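Local coordinates for iron uptake protein A2 (Synechocystis sp., PDB 2VOZ) that binds ferric iron in the periplasm, probably as a substrate-binding subunit of an ABC transporter that imports the metal, at residues N170-E183 with N328-M340. Sequence-based numbering, arbitrary orientation. Where two conformers were deposited one is given.
Sequences NLSLTASRIAIHGE and NLGRYQPDSARLM
Leu171 fits as a knob into the hole between Gln333, Ser336, Ala337 and Met340, its CD2 lying 3.7 Å from Ala337 CB. Ser336 returns the fit among Leu171, Thr174, Ala175 and Ile178; in one of its two modelled conformers, chi1 of 168° swings OG over to an in-plane lone pair of Leu171 O, 2.9 Å away, an oxygen that also accepts from Ala175 N. The packing is tight at Ala175, whose CB is 3.2 Å from Leu329 O, and at Tyr332, which links helices 327-331 and 333-342: Ala179 N lies over one ring face, and Ile178 CG2 comes obliquely to Tyr332 CD1 at 3.6 Å. On the solvent side, exposed Arg338 grips Glu183 end-on, NH2 to OE1 and NH1 to OE2, both 2.7 Å, the planes 32° apart. Asp335 OD1 shares a water with Glu183 OE1 but stands a long 4.0 Å from Arg338 NH2. A glutamine replacing Glu183 removes the charge and would probably leave Arg338 freer to turn, with that long pairing remaining. This is helix packing within the solute-binding-protein fold, just after iron ligand Tyr169: helices 170-181 and 333-340 cross at 103°. Helix 183-195 packs on Thr174, Ile178 and Leu339, helix 88-96 on Leu171, Leu329 and Gln333, and strand 261-268 on Ser172 and Leu329.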
ATOM      1  N   ASN B 170     -24.937  -9.491 -12.816  1.00  7.68           N
ATOM      2  CA  ASN B 170     -25.982  -9.649 -13.838  1.00  8.21           C
ATOM      3  C   ASN B 170     -26.659 -10.991 -13.722  1.00  8.48           C
ATOM      4  O   ASN B 170     -27.888 -11.067 -13.785  1.00  9.42           O
ATOM      5  CB  ASN B 170     -25.383  -9.510 -15.235  1.00  8.12           C
ATOM      6  CG  ASN B 170     -25.059  -8.090 -15.595  1.00 10.52           C
ATOM      7  OD1 ASN B 170     -25.606  -7.120 -15.025  1.00  8.91           O
ATOM      8  ND2 ASN B 170     -24.131  -7.948 -16.539  1.00 10.30           N
ATOM      9  N   LEU B 171     -25.864 -12.056 -13.577  1.00  8.28           N
ATOM     10  CA  LEU B 171     -26.424 -13.395 -13.387  1.00  8.90           C
ATOM     11  C   LEU B 171     -27.429 -13.367 -12.230  1.00  8.72           C
ATOM     12  O   LEU B 171     -28.528 -13.895 -12.339  1.00  8.36           O
ATOM     13  CB  LEU B 171     -25.310 -14.402 -13.065  1.00  9.34           C
ATOM     14  CG  LEU B 171     -24.499 -14.889 -14.286  1.00 10.58           C
ATOM     15  CD1 LEU B 171     -23.237 -15.650 -13.870  1.00 14.37           C
ATOM     16  CD2 LEU B 171     -25.357 -15.734 -15.202  1.00 14.82           C
ATOM     17  N   SER B 172     -27.051 -12.705 -11.137  1.00  7.94           N
ATOM     18  CA  SER B 172     -27.937 -12.661  -9.983  1.00  7.01           C
ATOM     19  C   SER B 172     -29.202 -11.809 -10.181  1.00  8.24           C
ATOM     20  O   SER B 172     -30.305 -12.187  -9.703  1.00  7.49           O
ATOM     21  CB  SER B 172     -27.145 -12.248  -8.725  1.00  7.85           C
ATOM     22  OG  SER B 172     -26.256 -13.324  -8.374  1.00  7.91           O
ATOM     23  N   LEU B 173     -29.077 -10.680 -10.883  1.00  7.22           N
ATOM     24  CA  LEU B 173     -30.257  -9.883 -11.176  1.00  8.00           C
ATOM     25  C   LEU B 173     -31.223 -10.666 -12.034  1.00  7.41           C
ATOM     26  O   LEU B 173     -32.423 -10.710 -11.749  1.00  8.10           O
ATOM     27  CB  LEU B 173     -29.902  -8.571 -11.839  1.00  8.41           C
ATOM     28  CG  LEU B 173     -31.092  -7.694 -12.228  1.00  7.63           C
ATOM     29  CD1 LEU B 173     -31.984  -7.307 -11.051  1.00 13.14           C
ATOM     30  CD2 LEU B 173     -30.576  -6.427 -12.939  1.00 13.21           C
ATOM     31  N   THR B 174     -30.704 -11.331 -13.055  1.00  6.40           N
ATOM     32  CA  THR B 174     -31.601 -12.097 -13.912  1.00  7.61           C
ATOM     33  C   THR B 174     -32.209 -13.270 -13.151  1.00  7.62           C
ATOM     34  O   THR B 174     -33.389 -13.575 -13.305  1.00  7.98           O
ATOM     35  CB  THR B 174     -30.858 -12.597 -15.125  1.00  6.12           C
ATOM     36  OG1 THR B 174     -30.416 -11.483 -15.941  1.00  8.84           O
ATOM     37  CG2 THR B 174     -31.732 -13.540 -15.965  1.00  8.99           C
ATOM     38  N   ALA B 175     -31.390 -13.910 -12.315  1.00  7.78           N
ATOM     39  CA  ALA B 175     -31.856 -15.032 -11.495  1.00  8.14           C
ATOM     40  C   ALA B 175     -33.016 -14.597 -10.628  1.00  8.68           C
ATOM     41  O   ALA B 175     -33.981 -15.332 -10.451  1.00  8.28           O
ATOM     42  CB  ALA B 175     -30.714 -15.503 -10.632  1.00  9.14           C
ATOM     43  N   SER B 176     -32.912 -13.397 -10.059  1.00  8.40           N
ATOM     44  CA  SER B 176     -34.021 -12.881  -9.243  1.00  8.56           C
ATOM     45  C   SER B 176     -35.310 -12.693 -10.068  1.00  9.35           C
ATOM     46  O   SER B 176     -36.406 -12.949  -9.560  1.00  9.62           O
ATOM     47  CB  SER B 176     -33.630 -11.595  -8.526  1.00  9.64           C
ATOM     48  OG  SER B 176     -33.654 -10.470  -9.373  1.00  9.38           O
ATOM     49  N   ARG B 177     -35.184 -12.253 -11.322  1.00  7.72           N
ATOM     50  CA  ARG B 177     -36.362 -12.073 -12.152  1.00  8.62           C
ATOM     51  C   ARG B 177     -36.978 -13.437 -12.458  1.00  9.40           C
ATOM     52  O   ARG B 177     -38.208 -13.551 -12.469  1.00 10.19           O
ATOM     53  CB  ARG B 177     -36.035 -11.341 -13.452  1.00  9.72           C
ATOM     54  CG  ARG B 177     -35.494  -9.914 -13.287  1.00  8.35           C
ATOM     55  CD  ARG B 177     -36.381  -9.054 -12.355  1.00 10.68           C
ATOM     56  NE  ARG B 177     -35.820  -9.061 -11.011  1.00 10.49           N
ATOM     57  CZ  ARG B 177     -36.232  -8.262 -10.020  1.00 11.41           C
ATOM     58  NH1 ARG B 177     -35.621  -8.316  -8.841  1.00 11.87           N
ATOM     59  NH2 ARG B 177     -37.253  -7.435 -10.223  1.00 10.18           N
ATOM     60  N   ILE B 178     -36.140 -14.447 -12.716  1.00  9.35           N
ATOM     61  CA  ILE B 178     -36.676 -15.826 -12.940  1.00  8.95           C
ATOM     62  C   ILE B 178     -37.453 -16.319 -11.691  1.00  9.36           C
ATOM     63  O   ILE B 178     -38.581 -16.855 -11.787  1.00 10.22           O
ATOM     64  CB  ILE B 178     -35.575 -16.802 -13.280  1.00  9.61           C
ATOM     65  CG1 ILE B 178     -34.891 -16.403 -14.591  1.00  9.78           C
ATOM     66  CG2 ILE B 178     -36.138 -18.226 -13.391  1.00 10.20           C
ATOM     67  CD1 ILE B 178     -33.646 -17.247 -14.909  1.00 13.73           C
ATOM     68  N   ALA B 179     -36.860 -16.132 -10.520  1.00  9.08           N
ATOM     69  CA  ALA B 179     -37.481 -16.541  -9.259  1.00 11.23           C
ATOM     70  C   ALA B 179     -38.874 -15.902  -9.111  1.00 12.19           C
ATOM     71  O   ALA B 179     -39.841 -16.547  -8.682  1.00 14.45           O
ATOM     72  CB  ALA B 179     -36.559 -16.160  -8.081  1.00 10.94           C
ATOM     73  N   ILE B 180     -38.985 -14.640  -9.517  1.00 12.49           N
ATOM     74  CA  ILE B 180     -40.174 -13.826  -9.320  1.00 12.98           C
ATOM     75  C   ILE B 180     -41.208 -14.078 -10.419  1.00 13.84           C
ATOM     76  O   ILE B 180     -42.367 -14.288 -10.107  1.00 14.66           O
ATOM     77  CB  ILE B 180     -39.839 -12.293  -9.285  1.00 13.16           C
ATOM     78  CG1 ILE B 180     -38.990 -11.920  -8.047  1.00 13.91           C
ATOM     79  CG2 ILE B 180     -41.138 -11.426  -9.321  1.00 13.01           C
ATOM     80  CD1 ILE B 180     -38.298 -10.555  -8.236  1.00 13.54           C
ATOM     81  N   HIS B 181     -40.776 -14.092 -11.679  1.00 12.74           N
ATOM     82  CA  HIS B 181     -41.684 -14.053 -12.841  1.00 13.16           C
ATOM     83  C   HIS B 181     -41.813 -15.360 -13.597  1.00 13.02           C
ATOM     84  O   HIS B 181     -42.720 -15.491 -14.447  1.00 13.40           O
ATOM     85  CB  HIS B 181     -41.213 -12.984 -13.860  1.00 12.63           C
ATOM     86  CG  HIS B 181     -41.182 -11.587 -13.312  1.00 15.59           C
ATOM     87  ND1 HIS B 181     -42.309 -10.941 -12.840  1.00 17.66           N
ATOM     88  CD2 HIS B 181     -40.161 -10.699 -13.200  1.00 16.44           C
ATOM     89  CE1 HIS B 181     -41.977  -9.724 -12.441  1.00 17.73           C
ATOM     90  NE2 HIS B 181     -40.683  -9.549 -12.659  1.00 16.20           N
ATOM     91  N   GLY B 182     -40.908 -16.304 -13.338  1.00 12.74           N
ATOM     92  CA  GLY B 182     -40.772 -17.484 -14.181  1.00 12.32           C
ATOM     93  C   GLY B 182     -39.937 -17.273 -15.433  1.00 11.54           C
ATOM     94  O   GLY B 182     -39.657 -16.141 -15.839  1.00 11.18           O
ATOM     95  N   GLU B 183     -39.555 -18.373 -16.072  1.00 11.75           N
ATOM     96  CA  GLU B 183     -38.647 -18.291 -17.216  1.00 12.12           C
ATOM     97  C   GLU B 183     -39.246 -17.613 -18.469  1.00 12.74           C
ATOM     98  O   GLU B 183     -38.600 -16.737 -19.056  1.00 13.24           O
ATOM     99  CB  GLU B 183     -38.017 -19.673 -17.494  1.00 13.74           C
ATOM    100  CG  GLU B 183     -37.125 -19.690 -18.713  1.00 15.47           C
ATOM    101  CD  GLU B 183     -36.166 -20.865 -18.762  1.00 19.01           C
ATOM    102  OE1 GLU B 183     -35.673 -21.287 -17.706  1.00 19.20           O
ATOM    103  OE2 GLU B 183     -35.872 -21.317 -19.895  1.00 22.51           O
ATOM    104  N   ASN B 328     -32.116 -17.543  -3.728  1.00 10.08           N
ATOM    105  CA  ASN B 328     -32.749 -17.668  -5.046  1.00 11.20           C
ATOM    106  C   ASN B 328     -31.811 -17.167  -6.145  1.00 11.58           C
ATOM    107  O   ASN B 328     -31.892 -17.597  -7.297  1.00 11.42           O
ATOM    108  CB  ASN B 328     -34.038 -16.846  -5.094  1.00 11.70           C
ATOM    109  CG  ASN B 328     -35.182 -17.567  -4.449  1.00 13.39           C
ATOM    110  OD1 ASN B 328     -35.674 -18.578  -4.986  1.00 15.02           O
ATOM    111  ND2 ASN B 328     -35.575 -17.111  -3.256  1.00 13.16           N
ATOM    112  N   LEU B 329     -30.919 -16.244  -5.775  1.00 10.81           N
ATOM    113  CA  LEU B 329     -30.010 -15.675  -6.747  1.00 10.65           C
ATOM    114  C   LEU B 329     -29.033 -16.705  -7.295  1.00 10.88           C
ATOM    115  O   LEU B 329     -28.679 -16.695  -8.500  1.00 11.13           O
ATOM    116  CB  LEU B 329     -29.240 -14.461  -6.161  1.00  9.91           C
ATOM    117  CG  LEU B 329     -30.057 -13.370  -5.448  1.00 14.11           C
ATOM    118  CD1 LEU B 329     -29.215 -12.089  -5.241  1.00 13.64           C
ATOM    119  CD2 LEU B 329     -31.348 -13.066  -6.114  1.00 10.90           C
ATOM    120  N   GLY B 330     -28.555 -17.577  -6.411  1.00 10.95           N
ATOM    121  CA  GLY B 330     -27.768 -18.739  -6.843  1.00 11.20           C
ATOM    122  C   GLY B 330     -28.601 -19.863  -7.440  1.00 11.59           C
ATOM    123  O   GLY B 330     -28.203 -20.473  -8.439  1.00 11.08           O
ATOM    124  N   ARG B 331     -29.751 -20.130  -6.842  1.00 11.28           N
ATOM    125  CA  ARG B 331     -30.606 -21.246  -7.293  1.00 12.88           C
ATOM    126  C   ARG B 331     -30.850 -21.177  -8.805  1.00 12.10           C
ATOM    127  O   ARG B 331     -30.799 -22.200  -9.484  1.00 12.18           O
ATOM    128  CB  ARG B 331     -31.932 -21.232  -6.531  1.00 12.43           C
ATOM    129  CG  ARG B 331     -32.908 -22.318  -6.991  1.00 14.22           C
ATOM    130  CD  ARG B 331     -34.244 -22.219  -6.229  1.00 17.68           C
ATOM    131  NE  ARG B 331     -35.252 -23.089  -6.840  1.00 25.76           N
ATOM    132  CZ  ARG B 331     -36.526 -23.151  -6.460  1.00 29.22           C
ATOM    133  NH1 ARG B 331     -36.976 -22.381  -5.468  1.00 30.12           N
ATOM    134  NH2 ARG B 331     -37.361 -23.975  -7.088  1.00 31.37           N
ATOM    135  N   TYR B 332     -31.163 -19.977  -9.314  1.00 10.52           N
ATOM    136  CA  TYR B 332     -31.464 -19.829 -10.721  1.00  9.93           C
ATOM    137  C   TYR B 332     -30.301 -19.295 -11.527  1.00 10.32           C
ATOM    138  O   TYR B 332     -30.507 -18.797 -12.651  1.00  9.95           O
ATOM    139  CB  TYR B 332     -32.653 -18.913 -10.918  1.00 11.18           C
ATOM    140  CG  TYR B 332     -33.916 -19.472 -10.349  1.00  9.59           C
ATOM    141  CD1 TYR B 332     -34.635 -20.439 -11.052  1.00 11.85           C
ATOM    142  CD2 TYR B 332     -34.387 -19.052  -9.116  1.00 10.33           C
ATOM    143  CE1 TYR B 332     -35.824 -20.990 -10.529  1.00 13.42           C
ATOM    144  CE2 TYR B 332     -35.557 -19.588  -8.579  1.00 13.29           C
ATOM    145  CZ  TYR B 332     -36.278 -20.525  -9.303  1.00 15.81           C
ATOM    146  OH  TYR B 332     -37.435 -21.023  -8.744  1.00 15.51           O
ATOM    147  N   GLN B 333     -29.095 -19.356 -10.971  1.00 10.09           N
ATOM    148  CA  GLN B 333     -27.915 -18.971 -11.771  1.00  9.79           C
ATOM    149  C   GLN B 333     -27.728 -19.747 -13.104  1.00 10.57           C
ATOM    150  O   GLN B 333     -27.434 -19.127 -14.142  1.00 10.63           O
ATOM    151  CB  GLN B 333     -26.620 -19.034 -10.934  1.00 10.49           C
ATOM    152  CG  GLN B 333     -25.451 -18.433 -11.674  1.00 12.78           C
ATOM    153  CD  GLN B 333     -24.167 -18.471 -10.893  1.00 13.48           C
ATOM    154  OE1 GLN B 333     -23.261 -19.196 -11.247  1.00 15.98           O
ATOM    155  NE2 GLN B 333     -24.094 -17.700  -9.802  1.00 15.42           N
ATOM    156  N   PRO B 334     -27.839 -21.095 -13.087  1.00 10.73           N
ATOM    157  CA  PRO B 334     -27.660 -21.765 -14.399  1.00 11.50           C
ATOM    158  C   PRO B 334     -28.713 -21.333 -15.447  1.00 10.87           C
ATOM    159  O   PRO B 334     -28.388 -21.128 -16.624  1.00 10.87           O
ATOM    160  CB  PRO B 334     -27.800 -23.259 -14.063  1.00 11.48           C
ATOM    161  CG  PRO B 334     -27.544 -23.370 -12.584  1.00 12.62           C
ATOM    162  CD  PRO B 334     -28.049 -22.069 -11.999  1.00 11.45           C
ATOM    163  N   ASP B 335     -29.942 -21.162 -14.983  1.00 10.16           N
ATOM    164  CA  ASP B 335     -31.063 -20.735 -15.808  1.00  9.89           C
ATOM    165  C   ASP B 335     -30.768 -19.344 -16.386  1.00  9.77           C
ATOM    166  O   ASP B 335     -31.044 -19.086 -17.552  1.00  8.14           O
ATOM    167  CB  ASP B 335     -32.339 -20.691 -14.965  1.00 11.24           C
ATOM    168  CG  ASP B 335     -32.533 -21.969 -14.061  1.00 15.88           C
ATOM    169  OD1 ASP B 335     -33.592 -22.588 -14.254  1.00 17.76           O
ATOM    170  OD2 ASP B 335     -31.688 -22.340 -13.162  1.00 17.52           O
ATOM    171  N   SER B 336     -30.225 -18.470 -15.544  1.00  9.04           N
ATOM    172  CA  SER B 336     -29.902 -17.084 -15.915  0.50  9.14           C
ATOM    173  C   SER B 336     -28.839 -17.063 -17.014  1.00  9.31           C
ATOM    174  O   SER B 336     -28.944 -16.326 -17.985  1.00  8.96           O
ATOM    175  CB  SER B 336     -29.388 -16.352 -14.667  0.50  9.91           C
ATOM    176  OG  SER B 336     -28.808 -15.109 -15.000  0.50  9.99           O
ATOM    177  N   ALA B 337     -27.787 -17.862 -16.826  1.00  8.64           N
ATOM    178  CA  ALA B 337     -26.695 -17.884 -17.808  1.00  8.23           C
ATOM    179  C   ALA B 337     -27.211 -18.412 -19.138  1.00  9.30           C
ATOM    180  O   ALA B 337     -26.890 -17.896 -20.208  1.00  9.05           O
ATOM    181  CB  ALA B 337     -25.582 -18.787 -17.295  1.00  8.58           C
ATOM    182  N   ARG B 338     -28.024 -19.452 -19.055  1.00  9.92           N
ATOM    183  CA  ARG B 338     -28.597 -20.039 -20.277  1.00  9.15           C
ATOM    184  C   ARG B 338     -29.482 -19.033 -21.032  1.00  9.59           C
ATOM    185  O   ARG B 338     -29.367 -18.871 -22.251  1.00 10.57           O
ATOM    186  CB  ARG B 338     -29.373 -21.303 -19.902  1.00  9.35           C
ATOM    187  CG  ARG B 338     -30.188 -21.917 -21.063  1.00  9.70           C
ATOM    188  CD  ARG B 338     -30.692 -23.319 -20.642  1.00  9.75           C
ATOM    189  NE  ARG B 338     -31.561 -23.249 -19.460  1.00  9.65           N
ATOM    190  CZ  ARG B 338     -32.770 -22.700 -19.388  1.00 12.87           C
ATOM    191  NH1 ARG B 338     -33.328 -22.106 -20.446  1.00 17.62           N
ATOM    192  NH2 ARG B 338     -33.437 -22.770 -18.220  1.00 15.47           N
ATOM    193  N   LEU B 339     -30.385 -18.377 -20.320  1.00 10.41           N
ATOM    194  CA  LEU B 339     -31.332 -17.473 -20.953  1.00 10.86           C
ATOM    195  C   LEU B 339     -30.629 -16.220 -21.444  1.00 11.19           C
ATOM    196  O   LEU B 339     -30.909 -15.737 -22.529  1.00 10.59           O
ATOM    197  CB  LEU B 339     -32.409 -17.070 -19.956  1.00 10.81           C
ATOM    198  CG  LEU B 339     -33.565 -18.000 -19.662  1.00 15.11           C
ATOM    199  CD1 LEU B 339     -34.543 -17.194 -18.784  1.00 15.25           C
ATOM    200  CD2 LEU B 339     -34.276 -18.464 -20.936  1.00 15.21           C
ATOM    201  N   MET B 340     -29.677 -15.707 -20.664  1.00 11.35           N
ATOM    202  CA  MET B 340     -28.964 -14.528 -21.156  1.00 12.17           C
ATOM    203  C   MET B 340     -28.207 -14.843 -22.427  1.00 11.45           C
ATOM    204  O   MET B 340     -28.190 -14.032 -23.325  1.00 11.85           O
ATOM    205  CB  MET B 340     -28.048 -13.932 -20.090  1.00 11.55           C
ATOM    206  CG  MET B 340     -28.872 -13.259 -19.006  1.00 11.99           C
ATOM    207  SD  MET B 340     -27.788 -12.443 -17.781  1.00 19.14           S
ATOM    208  CE  MET B 340     -26.879 -13.813 -17.139  1.00 19.64           C
TER
HETATM  209  O   HOH W   1     -26.242 -15.872  -9.618  1.00 11.78           O
HETATM  210  O   HOH W   2     -39.287 -19.423  -7.732  1.00 27.03           O
HETATM  211  O   HOH W   3     -35.774 -21.181 -14.989  1.00 20.54           O